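Local coordinates for protein ABC transporter (Caldanaerobius, PDB 4G68) that probably binds xylan-derived oligosaccharides outside the cell as the solute-binding component of an ABC transporter, at residues E58-D61 with Q62-E66; D125-K128 with D129-L132; W205-D208 with M209-R213; L373-Q376 with I377-I381; D406-A409 with Q410-K414. All coordinates share one frame; numbering follows the deposited sequence.

Overall arrangement
Contacts 1 to 5 follow one another along the chain; none nests in or crosses another, and each lies within one continuous stretch. Contact 1 is on helix 52-66, in the beta-alpha-beta unit between strands 40-45 and 71-76. Contact 2 is a turn in the loop between helix 108-112 and strand 140-141. Contact 3 lies midway along helix 201-215. Contact 4 lies on helix 372-382, against strands 297-300, 357-358 and 144-160. Contact 5 ends helix 398-412 and touches contact 3, Y207 packing on V408 and L411, and Y206 on F412. Contacts 1 and 5 stand about 44 Å apart between centres, on opposite sides of the chain's centre.

Contact 1: residues E58-D61 with Q62-E66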
loop_
_atom_site.group_PDB
_atom_site.type_symbol
_atom_site.label_atom_id
_atom_site.label_comp_id
_atom_site.label_asym_id
_atom_site.label_seq_id
_atom_site.Cartn_x
_atom_site.Cartn_y
_atom_site.Cartn_z
ATOM N N GLU C 58 -20.840 -9.612 0.385
ATOM C CA GLU C 58 -22.015 -9.143 1.108
ATOM C C GLU C 58 -22.444 -7.761 0.600
ATOM O O GLU C 58 -23.609 -7.543 0.314
ATOM C CB GLU C 58 -21.744 -9.092 2.621
ATOM C CG GLU C 58 -21.489 -10.471 3.249
ATOM C CD GLU C 58 -21.218 -10.424 4.754
ATOM O OE1 GLU C 58 -20.913 -9.340 5.309
ATOM O OE2 GLU C 58 -21.310 -11.485 5.398
ATOM N N ILE C 59 -21.494 -6.838 0.515
ATOM C CA ILE C 59 -21.718 -5.534 -0.062
ATOM C C ILE C 59 -22.359 -5.640 -1.447
ATOM O O ILE C 59 -23.378 -4.994 -1.689
ATOM C CB ILE C 59 -20.419 -4.703 -0.183
ATOM C CG1 ILE C 59 -19.868 -4.348 1.196
ATOM C CG2 ILE C 59 -20.719 -3.419 -0.941
ATOM C CD1 ILE C 59 -18.433 -3.866 1.181
ATOM N N ILE C 60 -21.771 -6.434 -2.342
ATOM C CA ILE C 60 -22.364 -6.710 -3.667
ATOM C C ILE C 60 -23.799 -7.225 -3.504
ATOM O O ILE C 60 -24.714 -6.720 -4.168
ATOM C CB ILE C 60 -21.579 -7.777 -4.495
ATOM C CG1 ILE C 60 -20.063 -7.504 -4.654
ATOM C CG2 ILE C 60 -22.263 -8.055 -5.833
ATOM C CD1 ILE C 60 -19.618 -6.178 -5.181
ATOM N N ASP C 61 -23.991 -8.210 -2.625
ATOM C CA ASP C 61 -25.333 -8.807 -2.438
ATOM C C ASP C 61 -26.377 -7.744 -2.026
ATOM O O ASP C 61 -27.501 -7.698 -2.581
ATOM C CB ASP C 61 -25.303 -10.001 -1.466
ATOM C CG ASP C 61 -24.481 -11.178 -1.992
ATOM O OD1 ASP C 61 -23.998 -11.174 -3.163
ATOM O OD2 ASP C 61 -24.298 -12.114 -1.201
ATOM N N GLN C 62 -26.010 -6.866 -1.087
ATOM C CA GLN C 62 -26.952 -5.836 -0.691
ATOM C C GLN C 62 -27.273 -4.886 -1.859
ATOM O O GLN C 62 -28.423 -4.455 -2.027
ATOM C CB GLN C 62 -26.474 -5.049 0.518
ATOM C CG GLN C 62 -27.614 -4.199 1.068
ATOM C CD GLN C 62 -27.237 -3.339 2.255
ATOM O OE1 GLN C 62 -26.705 -3.832 3.274
ATOM N NE2 GLN C 62 -27.536 -2.032 2.137
ATOM N N TRP C 63 -26.267 -4.579 -2.683
ATOM C CA TRP C 63 -26.542 -3.790 -3.881
ATOM C C TRP C 63 -27.479 -4.512 -4.814
ATOM O O TRP C 63 -28.383 -3.893 -5.392
ATOM C CB TRP C 63 -25.274 -3.371 -4.618
ATOM C CG TRP C 63 -25.573 -2.784 -5.987
ATOM C CD1 TRP C 63 -25.869 -3.476 -7.170
ATOM C CD2 TRP C 63 -25.639 -1.353 -6.355
ATOM N NE1 TRP C 63 -26.114 -2.600 -8.206
ATOM C CE2 TRP C 63 -25.982 -1.312 -7.788
ATOM C CE3 TRP C 63 -25.445 -0.156 -5.673
ATOM C CZ2 TRP C 63 -26.126 -0.114 -8.476
ATOM C CZ3 TRP C 63 -25.574 1.052 -6.382
ATOM C CH2 TRP C 63 -25.910 1.070 -7.748
ATOM N N ASN C 64 -27.236 -5.802 -4.998
ATOM C CA ASN C 64 -27.993 -6.590 -5.958
ATOM C C ASN C 64 -29.473 -6.664 -5.549
ATOM O O ASN C 64 -30.376 -6.550 -6.401
ATOM C CB ASN C 64 -27.351 -7.963 -6.148
ATOM C CG ASN C 64 -26.221 -7.942 -7.187
ATOM O OD1 ASN C 64 -26.005 -6.930 -7.880
ATOM N ND2 ASN C 64 -25.512 -9.090 -7.330
ATOM N N LYS C 65 -29.696 -6.784 -4.233
ATOM C CA LYS C 65 -31.035 -6.775 -3.646
ATOM C C LYS C 65 -31.727 -5.382 -3.817
ATOM O O LYS C 65 -32.905 -5.247 -4.199
ATOM C CB LYS C 65 -30.926 -7.170 -2.165
ATOM C CG LYS C 65 -32.268 -7.228 -1.457
ATOM C CD LYS C 65 -32.098 -7.154 0.056
ATOM C CE LYS C 65 -33.448 -7.345 0.735
ATOM N NZ LYS C 65 -33.397 -8.571 1.548
ATOM N N GLU C 66 -30.999 -4.334 -3.493
ATOM C CA GLU C 66 -31.585 -3.028 -3.613
ATOM C C GLU C 66 -31.757 -2.551 -5.086
ATOM O O GLU C 66 -32.455 -1.580 -5.349
ATOM C CB GLU C 66 -30.805 -2.047 -2.743
ATOM C CG GLU C 66 -30.907 -2.452 -1.272
ATOM C CD GLU C 66 -29.865 -1.809 -0.364
ATOM O OE1 GLU C 66 -29.023 -1.000 -0.832
ATOM O OE2 GLU C 66 -29.888 -2.112 0.841
#
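I60 O accepts the shortest backbone bond between 58-61 and 62-66, from N64 N at 2.8 Å. The N-H points at the oxygen with an angle of 152°. I60 O also lies 3.5 Å from N64 CB. The bonds Q62 N to E58 O, W63 N to I59 O and K65 N to D61 O repeat the alpha-helical i to i+4 pattern along the last turns of helix 52-66.

The side-chain contact is between I60 and N64, which lie side by side. The CG2 branch of I60 stands anti to its own backbone N and meets N64 ND2 at 3.7 Å. This is packing of a methyl against an amide, not a polar bond. The N64 amide has its polar partner on the next strand: OD1 accepts from I72 N. That bond probably helps set how the amide is turned. N64 OD1 also lies in the plane of the W63 ring, at its edge.

W63 CG is anti to the backbone N (chi1 169°), which carries the indole out beyond the turn, to its partners V70 and Y341. The ring nitrogen NE1 is bonded to V70 O, so this buried polar atom is satisfied. On the outer side, Q62 NE2 gives a weak bond to E66 OE2 at 2.7 Å.

Helix 52-66 joins strand 40-45 to strand 71-76 as the helix of a beta-alpha-beta unit. N64 and W63 touch strand 71-76. W63 also packs on helix 332-353, where its ring meets that of Y341, and the Y341 hydroxyl bonds to I59 O.

Contact 2: residues D125-K128 with D129-L132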
loop_
_atom_site.group_PDB
_atom_site.type_symbol
_atom_site.label_atom_id
_atom_site.label_comp_id
_atom_site.label_asym_id
_atom_site.label_seq_id
_atom_site.Cartn_x
_atom_site.Cartn_y
_atom_site.Cartn_z
ATOM N N ASP C 125 -23.028 16.379 -7.394
ATOM C CA ASP C 125 -24.209 15.988 -6.645
ATOM C C ASP C 125 -23.940 16.036 -5.173
ATOM O O ASP C 125 -24.788 15.540 -4.397
ATOM C CB ASP C 125 -24.683 14.563 -7.062
ATOM C CG ASP C 125 -23.638 13.465 -6.784
ATOM O OD1 ASP C 125 -22.467 13.761 -6.472
ATOM O OD2 ASP C 125 -23.994 12.288 -6.881
ATOM N N GLY C 126 -22.790 16.622 -4.781
ATOM C CA GLY C 126 -22.382 16.615 -3.356
ATOM C C GLY C 126 -21.562 15.394 -2.862
ATOM O O GLY C 126 -21.192 15.327 -1.683
ATOM N N THR C 127 -21.287 14.431 -3.743
ATOM C CA THR C 127 -20.425 13.283 -3.405
ATOM C C THR C 127 -19.102 13.734 -2.771
ATOM O O THR C 127 -18.683 13.138 -1.787
ATOM C CB THR C 127 -20.103 12.424 -4.650
ATOM O OG1 THR C 127 -21.285 11.778 -5.137
ATOM C CG2 THR C 127 -19.056 11.338 -4.332
ATOM N N LYS C 128 -18.458 14.795 -3.297
ATOM C CA LYS C 128 -17.128 15.155 -2.771
ATOM C C LYS C 128 -17.112 15.343 -1.241
ATOM O O LYS C 128 -16.149 14.975 -0.541
ATOM C CB LYS C 128 -16.589 16.388 -3.459
ATOM C CG LYS C 128 -16.234 16.176 -4.916
ATOM C CD LYS C 128 -15.711 17.477 -5.536
ATOM C CE LYS C 128 -15.194 17.227 -6.940
ATOM N NZ LYS C 128 -14.556 18.408 -7.602
ATOM N N ASP C 129 -18.203 15.903 -0.749
ATOM C CA ASP C 129 -18.336 16.319 0.639
ATOM C C ASP C 129 -18.441 15.143 1.563
ATOM O O ASP C 129 -18.292 15.284 2.772
ATOM C CB ASP C 129 -19.560 17.225 0.771
ATOM C CG ASP C 129 -19.402 18.484 -0.048
ATOM O OD1 ASP C 129 -18.219 18.927 -0.184
ATOM O OD2 ASP C 129 -20.430 19.002 -0.589
ATOM N N GLN C 130 -18.671 13.978 0.986
ATOM C CA GLN C 130 -18.780 12.749 1.754
ATOM C C GLN C 130 -17.441 12.073 1.925
ATOM O O GLN C 130 -17.346 11.051 2.643
ATOM C CB GLN C 130 -19.740 11.795 1.043
ATOM C CG GLN C 130 -21.160 12.351 0.894
ATOM C CD GLN C 130 -22.086 11.330 0.349
ATOM O OE1 GLN C 130 -22.096 11.065 -0.836
ATOM N NE2 GLN C 130 -22.873 10.725 1.207
ATOM N N LEU C 131 -16.429 12.560 1.202
ATOM C CA LEU C 131 -15.031 12.067 1.436
ATOM C C LEU C 131 -14.175 13.050 2.261
ATOM O O LEU C 131 -14.448 14.254 2.308
ATOM C CB LEU C 131 -14.298 11.687 0.132
ATOM C CG LEU C 131 -14.884 10.491 -0.620
ATOM C CD1 LEU C 131 -15.944 10.980 -1.613
ATOM C CD2 LEU C 131 -13.757 9.877 -1.409
ATOM N N LEU C 132 -13.131 12.530 2.915
ATOM C CA LEU C 132 -12.170 13.379 3.626
ATOM C C LEU C 132 -11.515 14.340 2.648
ATOM O O LEU C 132 -11.522 14.070 1.441
ATOM C CB LEU C 132 -11.064 12.534 4.289
ATOM C CG LEU C 132 -11.398 11.795 5.573
ATOM C CD1 LEU C 132 -11.972 10.457 5.288
ATOM C CD2 LEU C 132 -10.123 11.523 6.370
#
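T127 O takes the amide of Q130, with Q130 N to T127 O 2.9 Å. It is the middle one of three successive i to i+3 bonds. D129 N reaches G126 O at 3.2 Å, and L131 N reaches K128 O at 3.0 Å. An Asx turn leads into this turn of successive i to i+3 bonds: D125 OD1 accepts from the backbone N of T127. All three i to i+3 donors stand above their carbonyl planes. They do not line up with the C=O bonds.

Side chains fill in around these bonds. T127 and L131 lie side by side and point the same way. T127 CG2 is 4.1 Å from L131 CD1, a loose apolar touch. L131 CD1 is nearer the backbone, 3.5 Å from T127 O. Q130 CB also sits beside T127 O, at 3.3 Å. T127 O thus takes one N-H and is also met by two side-chain carbons. G126 has a positive phi (88°). A CB here would jam against the carbonyl oxygen of D125, so a side chain would not fit at this backbone angle.

Farther out, D125 OD2 is salt-bridged to K340, on helix 332-353. Q130 bonds through its backbone to K361, and K361 NZ also bonds to D129 O. L131 packs on F136, W360 and P149 of strand 144-160.

The T127 hydroxyl stands anti to the carbonyl carbon, beside the backbone N (chi1 -67°). D125 OD1 thus grips two donors: T127 N comes from above the carboxylate plane, while T127 OG1 meets D125 OD1 at 2.7 Å on the syn side, 22° out of that plane.

Contact 3: residues W205-D208 with M209-R213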
loop_
_atom_site.group_PDB
_atom_site.type_symbol
_atom_site.label_atom_id
_atom_site.label_comp_id
_atom_site.label_asym_id
_atom_site.label_seq_id
_atom_site.Cartn_x
_atom_site.Cartn_y
_atom_site.Cartn_z
ATOM N N TRP C 205 8.929 -1.143 -0.489
ATOM C CA TRP C 205 8.545 -0.368 0.769
ATOM C C TRP C 205 9.658 0.011 1.784
ATOM O O TRP C 205 9.740 1.192 2.282
ATOM C CB TRP C 205 7.384 -1.083 1.475
ATOM C CG TRP C 205 6.097 -0.758 0.788
ATOM C CD1 TRP C 205 5.743 -1.049 -0.536
ATOM C CD2 TRP C 205 4.972 0.018 1.322
ATOM N NE1 TRP C 205 4.528 -0.469 -0.853
ATOM C CE2 TRP C 205 4.018 0.179 0.212
ATOM C CE3 TRP C 205 4.701 0.631 2.533
ATOM C CZ2 TRP C 205 2.809 0.841 0.381
ATOM C CZ3 TRP C 205 3.510 1.293 2.701
ATOM C CH2 TRP C 205 2.582 1.421 1.646
ATOM N N TYR C 206 10.489 -0.981 2.132
ATOM C CA TYR C 206 11.599 -0.784 3.032
ATOM C C TYR C 206 12.526 0.233 2.426
ATOM O O TYR C 206 12.872 1.218 3.110
ATOM C CB TYR C 206 12.354 -2.123 3.272
ATOM C CG TYR C 206 11.683 -3.145 4.130
ATOM C CD1 TYR C 206 12.363 -3.662 5.234
ATOM C CD2 TYR C 206 10.443 -3.711 3.794
ATOM C CE1 TYR C 206 11.792 -4.622 6.029
ATOM C CE2 TYR C 206 9.870 -4.715 4.582
ATOM C CZ TYR C 206 10.572 -5.167 5.689
ATOM O OH TYR C 206 10.047 -6.131 6.548
ATOM N N TYR C 207 12.911 0.030 1.151
ATOM C CA TYR C 207 13.902 0.941 0.529
ATOM C C TYR C 207 13.332 2.339 0.359
ATOM O O TYR C 207 13.949 3.323 0.742
ATOM C CB TYR C 207 14.379 0.438 -0.890
ATOM C CG TYR C 207 15.241 1.486 -1.480
ATOM C CD1 TYR C 207 16.610 1.515 -1.209
ATOM C CD2 TYR C 207 14.686 2.540 -2.202
ATOM C CE1 TYR C 207 17.407 2.567 -1.696
ATOM C CE2 TYR C 207 15.446 3.597 -2.653
ATOM C CZ TYR C 207 16.818 3.599 -2.429
ATOM O OH TYR C 207 17.555 4.649 -2.944
ATOM N N ASP C 208 12.149 2.437 -0.262
ATOM C CA ASP C 208 11.426 3.739 -0.303
ATOM C C ASP C 208 11.380 4.499 1.019
ATOM O O ASP C 208 11.685 5.707 1.053
ATOM C CB ASP C 208 9.999 3.566 -0.812
ATOM C CG ASP C 208 9.938 3.056 -2.223
ATOM O OD1 ASP C 208 10.995 2.858 -2.801
ATOM O OD2 ASP C 208 8.816 2.811 -2.750
ATOM N N MET C 209 10.985 3.790 2.089
ATOM C CA MET C 209 10.869 4.444 3.405
ATOM C C MET C 209 12.201 5.002 3.847
ATOM O O MET C 209 12.261 6.122 4.364
ATOM C CB MET C 209 10.373 3.519 4.531
ATOM C CG MET C 209 10.970 3.998 5.894
ATOM S SD MET C 209 10.125 5.530 6.418
ATOM C CE MET C 209 8.441 4.973 6.089
ATOM N N ILE C 210 13.248 4.190 3.689
ATOM C CA ILE C 210 14.560 4.591 4.118
ATOM C C ILE C 210 15.016 5.795 3.289
ATOM O O ILE C 210 15.456 6.789 3.895
ATOM C CB ILE C 210 15.601 3.427 4.127
ATOM C CG1 ILE C 210 15.109 2.213 4.968
ATOM C CG2 ILE C 210 16.963 3.984 4.588
ATOM C CD1 ILE C 210 15.799 0.860 4.572
ATOM N N ALA C 211 14.827 5.766 1.954
ATOM C CA ALA C 211 15.092 6.974 1.063
ATOM C C ALA C 211 14.313 8.189 1.557
ATOM O O ALA C 211 14.814 9.324 1.579
ATOM C CB ALA C 211 14.774 6.654 -0.418
ATOM N N LEU C 212 13.083 7.981 1.999
ATOM C CA LEU C 212 12.312 9.176 2.549
ATOM C C LEU C 212 12.897 9.731 3.824
ATOM O O LEU C 212 13.002 10.979 4.025
ATOM C CB LEU C 212 10.861 8.832 2.717
ATOM C CG LEU C 212 9.744 9.803 3.046
ATOM C CD1 LEU C 212 8.506 8.974 3.373
ATOM C CD2 LEU C 212 9.990 10.625 4.265
ATOM N N ARG C 213 13.366 8.826 4.682
ATOM C CA ARG C 213 14.058 9.262 5.872
ATOM C C ARG C 213 15.419 9.919 5.573
ATOM O O ARG C 213 15.737 10.905 6.225
ATOM C CB ARG C 213 14.218 8.117 6.838
ATOM C CG ARG C 213 12.882 7.691 7.378
ATOM C CD ARG C 213 12.547 8.440 8.595
ATOM N NE ARG C 213 11.363 7.873 9.279
ATOM C CZ ARG C 213 10.097 8.255 9.068
ATOM N NH1 ARG C 213 9.840 9.230 8.188
ATOM N NH2 ARG C 213 9.093 7.710 9.788
#
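Y207 and A211 form the apolar side-chain contact of this turn of helix 201-215. The A211 methyl comes obliquely to the tyrosine ring, with A211 CB 3.8 Å from Y207 CE2. Y207 CG is anti to the backbone N (chi1 174°), which places the ring alongside the helix near the residue four positions on. The A211 amide also donates to the backbone, A211 N to Y207 O at 2.9 Å, nearly straight at 178°. Thus the pair is held by backbone and packed by side chain.

I210 turns its CG1 branch back over the preceding turn. I210 CG1 lies 3.1 Å from Y206 O, and I210 CD1 lies 3.3 Å from the same oxygen. The I210 amide bonds to that oxygen too. A glycine here would remove both carbons over Y206 O and the packing on A238, and is likely to open a gap beside helix 233-248.

M209 bends twice, at chi2 and chi3. M209 SD sits over one face of the R213 guanidinium, 3.8 Å above its plane and over its centre. R213 gives its three side-chain nitrogens to carbonyl oxygens of F302, P303 and E314.

D208 OD1 lies in the plane of the Y207 ring, at its edge; it is bonded to H404 NE2, and D208 OD2 accepts from W392 N. The Y207 hydroxyl is bonded to F235 O, and the Y207 ring meets that of Y421.

The residues touching across this turn are all buried. The polar ends of Y207, D208 and R213 nevertheless have partners. Satisfying each of them probably offsets the cost of burying polar and charged groups in this packed interior.

Contact 4: residues L373-Q376 with I377-I381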
loop_
_atom_site.group_PDB
_atom_site.type_symbol
_atom_site.label_atom_id
_atom_site.label_comp_id
_atom_site.label_asym_id
_atom_site.label_seq_id
_atom_site.Cartn_x
_atom_site.Cartn_y
_atom_site.Cartn_z
ATOM N N LEU C 373 -5.817 -1.530 16.531
ATOM C CA LEU C 373 -4.669 -1.416 15.652
ATOM C C LEU C 373 -4.932 -0.440 14.489
ATOM O O LEU C 373 -4.064 0.376 14.128
ATOM C CB LEU C 373 -4.239 -2.803 15.126
ATOM C CG LEU C 373 -2.936 -2.889 14.324
ATOM C CD1 LEU C 373 -1.738 -2.495 15.191
ATOM C CD2 LEU C 373 -2.708 -4.311 13.738
ATOM N N GLU C 374 -6.142 -0.472 13.955
ATOM C CA GLU C 374 -6.571 0.532 12.977
ATOM C C GLU C 374 -6.488 1.983 13.488
ATOM O O GLU C 374 -6.029 2.893 12.775
ATOM C CB GLU C 374 -8.010 0.230 12.536
ATOM C CG GLU C 374 -8.599 1.194 11.492
ATOM C CD GLU C 374 -8.068 1.022 10.045
ATOM O OE1 GLU C 374 -7.053 0.320 9.794
ATOM O OE2 GLU C 374 -8.651 1.674 9.150
ATOM N N ILE C 375 -7.051 2.208 14.670
ATOM C CA ILE C 375 -7.020 3.495 15.366
ATOM C C ILE C 375 -5.564 3.913 15.627
ATOM O O ILE C 375 -5.138 5.099 15.437
ATOM C CB ILE C 375 -7.755 3.360 16.707
ATOM C CG1 ILE C 375 -9.233 3.074 16.443
ATOM C CG2 ILE C 375 -7.663 4.640 17.532
ATOM C CD1 ILE C 375 -10.006 2.562 17.632
ATOM N N GLN C 376 -4.783 2.941 16.039
ATOM C CA GLN C 376 -3.365 3.199 16.349
ATOM C C GLN C 376 -2.571 3.704 15.123
ATOM O O GLN C 376 -1.796 4.685 15.223
ATOM C CB GLN C 376 -2.709 1.995 17.037
ATOM C CG GLN C 376 -1.455 2.431 17.812
ATOM C CD GLN C 376 -0.728 1.296 18.500
ATOM O OE1 GLN C 376 -0.254 1.435 19.649
ATOM N NE2 GLN C 376 -0.668 0.158 17.825
ATOM N N ILE C 377 -2.787 3.023 13.985
ATOM C CA ILE C 377 -2.234 3.434 12.722
ATOM C C ILE C 377 -2.614 4.896 12.513
ATOM O O ILE C 377 -1.734 5.717 12.322
ATOM C CB ILE C 377 -2.619 2.523 11.523
ATOM C CG1 ILE C 377 -1.905 1.169 11.645
ATOM C CG2 ILE C 377 -2.167 3.192 10.218
ATOM C CD1 ILE C 377 -2.406 0.059 10.700
ATOM N N MET C 378 -3.908 5.226 12.557
ATOM C CA MET C 378 -4.312 6.634 12.500
ATOM C C MET C 378 -3.496 7.556 13.442
ATOM O O MET C 378 -2.880 8.543 12.991
ATOM C CB MET C 378 -5.797 6.755 12.792
ATOM C CG MET C 378 -6.655 6.533 11.568
ATOM S SD MET C 378 -8.422 6.837 11.891
ATOM C CE MET C 378 -8.480 8.518 12.146
ATOM N N ASN C 379 -3.462 7.195 14.724
ATOM C CA ASN C 379 -2.774 7.958 15.792
ATOM C C ASN C 379 -1.233 8.001 15.810
ATOM O O ASN C 379 -0.627 9.073 15.939
ATOM C CB ASN C 379 -3.257 7.413 17.137
ATOM C CG ASN C 379 -4.700 7.751 17.394
ATOM O OD1 ASN C 379 -5.312 8.545 16.649
ATOM N ND2 ASN C 379 -5.250 7.179 18.450
ATOM N N ASN C 380 -0.610 6.839 15.769
ATOM C CA ASN C 380 0.851 6.764 15.722
ATOM C C ASN C 380 1.470 7.111 14.381
ATOM O O ASN C 380 2.646 7.473 14.365
ATOM C CB ASN C 380 1.344 5.403 16.163
ATOM C CG ASN C 380 1.069 5.142 17.647
ATOM O OD1 ASN C 380 0.424 5.964 18.345
ATOM N ND2 ASN C 380 1.515 3.967 18.130
ATOM N N ILE C 381 0.724 7.003 13.265
ATOM C CA ILE C 381 1.329 7.246 11.946
ATOM C C ILE C 381 0.719 8.403 11.165
ATOM O O ILE C 381 1.431 9.363 10.749
ATOM C CB ILE C 381 1.358 5.969 11.014
ATOM C CG1 ILE C 381 2.313 4.903 11.547
ATOM C CG2 ILE C 381 1.882 6.342 9.628
ATOM C CD1 ILE C 381 1.671 3.887 12.452
#
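I375 O accepts from N379 N at 2.8 Å, a sound backbone bond between 373-376 and 377-381. I377 N to L373 O and M378 N to E374 O belong to the same helical set. The bond from M378 N to E374 O is nearly straight, at 177°, although longer at 3.2 Å. The next, N380 N to Q376 O, is doubtfully short in the model.

Among the side chains, amide meets carbon twice. I375 and N379 run side by side, with I375 CG2 3.6 Å from N379 ND2. Q376 CG lies 3.4 Å from N380 ND2. The N380 amide is bonded to A299 O on strand 297-300. A leucine in place of N380 would probably leave A299 O without this donor and remove one polar tie to strand 297-300.

Carbon also packs on a backbone oxygen: I377 turns its CG1 back, with I377 CG1 3.4 Å from L373 O. The apolar contacts of I377 are with A299, L357 and V156.

The arrangement is that of an alpha helix packed on a mixed sheet, with a wider pi-type turn at 377-381.

Contact 5: residues D406-A409 with Q410-K414; sequences DLVA and QLFAK
The Q410 side chain folds back along the helix and meets D406 and L407. From Q410 CB, which lies 3.7 Å from L407 O, the chain runs to CG, beside the backbone N and anti to the carbonyl carbon (chi1 -74°). Q410 CG is 3.6 Å from D406 O. The chain then bends at chi2, bringing Q410 CD to 3.4 Å from D406 O. At the tip, Q410 OE1 meets L407 CD2 at 3.4 Å. Q410 NE2 lies 2.9 Å from D406 O, but the angle is poor and this is not a hydrogen bond. D406 O instead accepts from the backbone, Q410 N at 3.0 Å.

On another side of the helix, V408 and F412 lie side by side, pointing the same way. V408 CG1 packs on F412 CE1 at 3.5 Å. V408 O stands at the edge of the phenyl ring and takes the F412 amide. F412 then packs on L242 and V246 of helix 233-248, while L407 rests on helix 418-429.

The last bond, A413 N to A409 O, is weak. K414 has a positive phi (62°), and its amide bonds back to L411 O. The end of helix 398-412 is thus closed by a Schellman motif.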
loop_
_atom_site.group_PDB
_atom_site.type_symbol
_atom_site.label_atom_id
_atom_site.label_comp_id
_atom_site.label_asym_id
_atom_site.label_seq_id
_atom_site.Cartn_x
_atom_site.Cartn_y
_atom_site.Cartn_z
ATOM N N ASP C 406 13.091 -4.314 -9.531
ATOM C CA ASP C 406 14.081 -5.396 -9.819
ATOM C C ASP C 406 15.420 -5.153 -9.158
ATOM O O ASP C 406 16.025 -6.106 -8.563
ATOM C CB ASP C 406 14.310 -5.635 -11.319
ATOM C CG ASP C 406 13.068 -6.115 -12.030
ATOM O OD1 ASP C 406 12.233 -6.794 -11.385
ATOM O OD2 ASP C 406 12.904 -5.788 -13.236
ATOM N N LEU C 407 15.834 -3.884 -9.210
ATOM C CA LEU C 407 17.064 -3.418 -8.625
ATOM C C LEU C 407 17.040 -3.368 -7.101
ATOM O O LEU C 407 18.047 -3.538 -6.457
ATOM C CB LEU C 407 17.362 -1.991 -9.154
ATOM C CG LEU C 407 17.798 -1.777 -10.630
ATOM C CD1 LEU C 407 18.009 -0.296 -10.942
ATOM C CD2 LEU C 407 19.016 -2.615 -11.025
ATOM N N VAL C 408 15.917 -2.992 -6.515
ATOM C CA VAL C 408 15.863 -3.098 -5.056
ATOM C C VAL C 408 16.021 -4.583 -4.770
ATOM O O VAL C 408 16.696 -4.943 -3.802
ATOM C CB VAL C 408 14.593 -2.467 -4.398
ATOM C CG1 VAL C 408 14.438 -2.934 -2.934
ATOM C CG2 VAL C 408 14.667 -0.942 -4.421
ATOM N N ALA C 409 15.386 -5.446 -5.574
ATOM C CA ALA C 409 15.477 -6.889 -5.291
ATOM C C ALA C 409 16.966 -7.311 -5.255
ATOM O O ALA C 409 17.415 -7.888 -4.287
ATOM C CB ALA C 409 14.667 -7.716 -6.280
ATOM N N GLN C 410 17.739 -6.864 -6.244
ATOM C CA GLN C 410 19.193 -7.132 -6.305
ATOM C C GLN C 410 20.046 -6.563 -5.136
ATOM O O GLN C 410 21.110 -7.135 -4.797
ATOM C CB GLN C 410 19.706 -6.599 -7.629
ATOM C CG GLN C 410 19.294 -7.482 -8.775
ATOM C CD GLN C 410 19.032 -6.718 -10.047
ATOM O OE1 GLN C 410 19.847 -5.884 -10.515
ATOM N NE2 GLN C 410 17.881 -6.994 -10.620
ATOM N N LEU C 411 19.579 -5.473 -4.523
ATOM C CA LEU C 411 20.114 -5.018 -3.233
ATOM C C LEU C 411 19.903 -6.039 -2.109
ATOM O O LEU C 411 20.858 -6.376 -1.378
ATOM C CB LEU C 411 19.521 -3.662 -2.799
ATOM C CG LEU C 411 19.961 -2.389 -3.528
ATOM C CD1 LEU C 411 19.112 -1.201 -3.053
ATOM C CD2 LEU C 411 21.453 -2.108 -3.325
ATOM N N PHE C 412 18.659 -6.504 -1.938
ATOM C CA PHE C 412 18.368 -7.543 -0.920
ATOM C C PHE C 412 19.220 -8.813 -1.145
ATOM O O PHE C 412 19.538 -9.565 -0.180
ATOM C CB PHE C 412 16.904 -7.929 -0.950
ATOM C CG PHE C 412 15.991 -6.986 -0.183
ATOM C CD1 PHE C 412 15.252 -5.953 -0.863
ATOM C CD2 PHE C 412 15.871 -7.085 1.203
ATOM C CE1 PHE C 412 14.393 -5.111 -0.162
ATOM C CE2 PHE C 412 15.009 -6.253 1.908
ATOM C CZ PHE C 412 14.279 -5.242 1.231
ATOM N N ALA C 413 19.553 -9.051 -2.414
ATOM C CA ALA C 413 20.144 -10.335 -2.860
ATOM C C ALA C 413 21.635 -10.238 -2.810
ATOM O O ALA C 413 22.329 -11.212 -3.087
ATOM C CB ALA C 413 19.723 -10.673 -4.282
ATOM N N LYS C 414 22.128 -9.050 -2.471
ATOM C CA LYS C 414 23.574 -8.800 -2.375
ATOM C C LYS C 414 24.262 -9.008 -3.739
ATOM O O LYS C 414 25.449 -9.377 -3.784
ATOM C CB LYS C 414 24.202 -9.707 -1.299
ATOM C CG LYS C 414 23.674 -9.504 0.117
ATOM C CD LYS C 414 24.119 -8.165 0.695
ATOM C CE LYS C 414 25.546 -8.281 1.204
ATOM N NZ LYS C 414 26.060 -6.998 1.742
#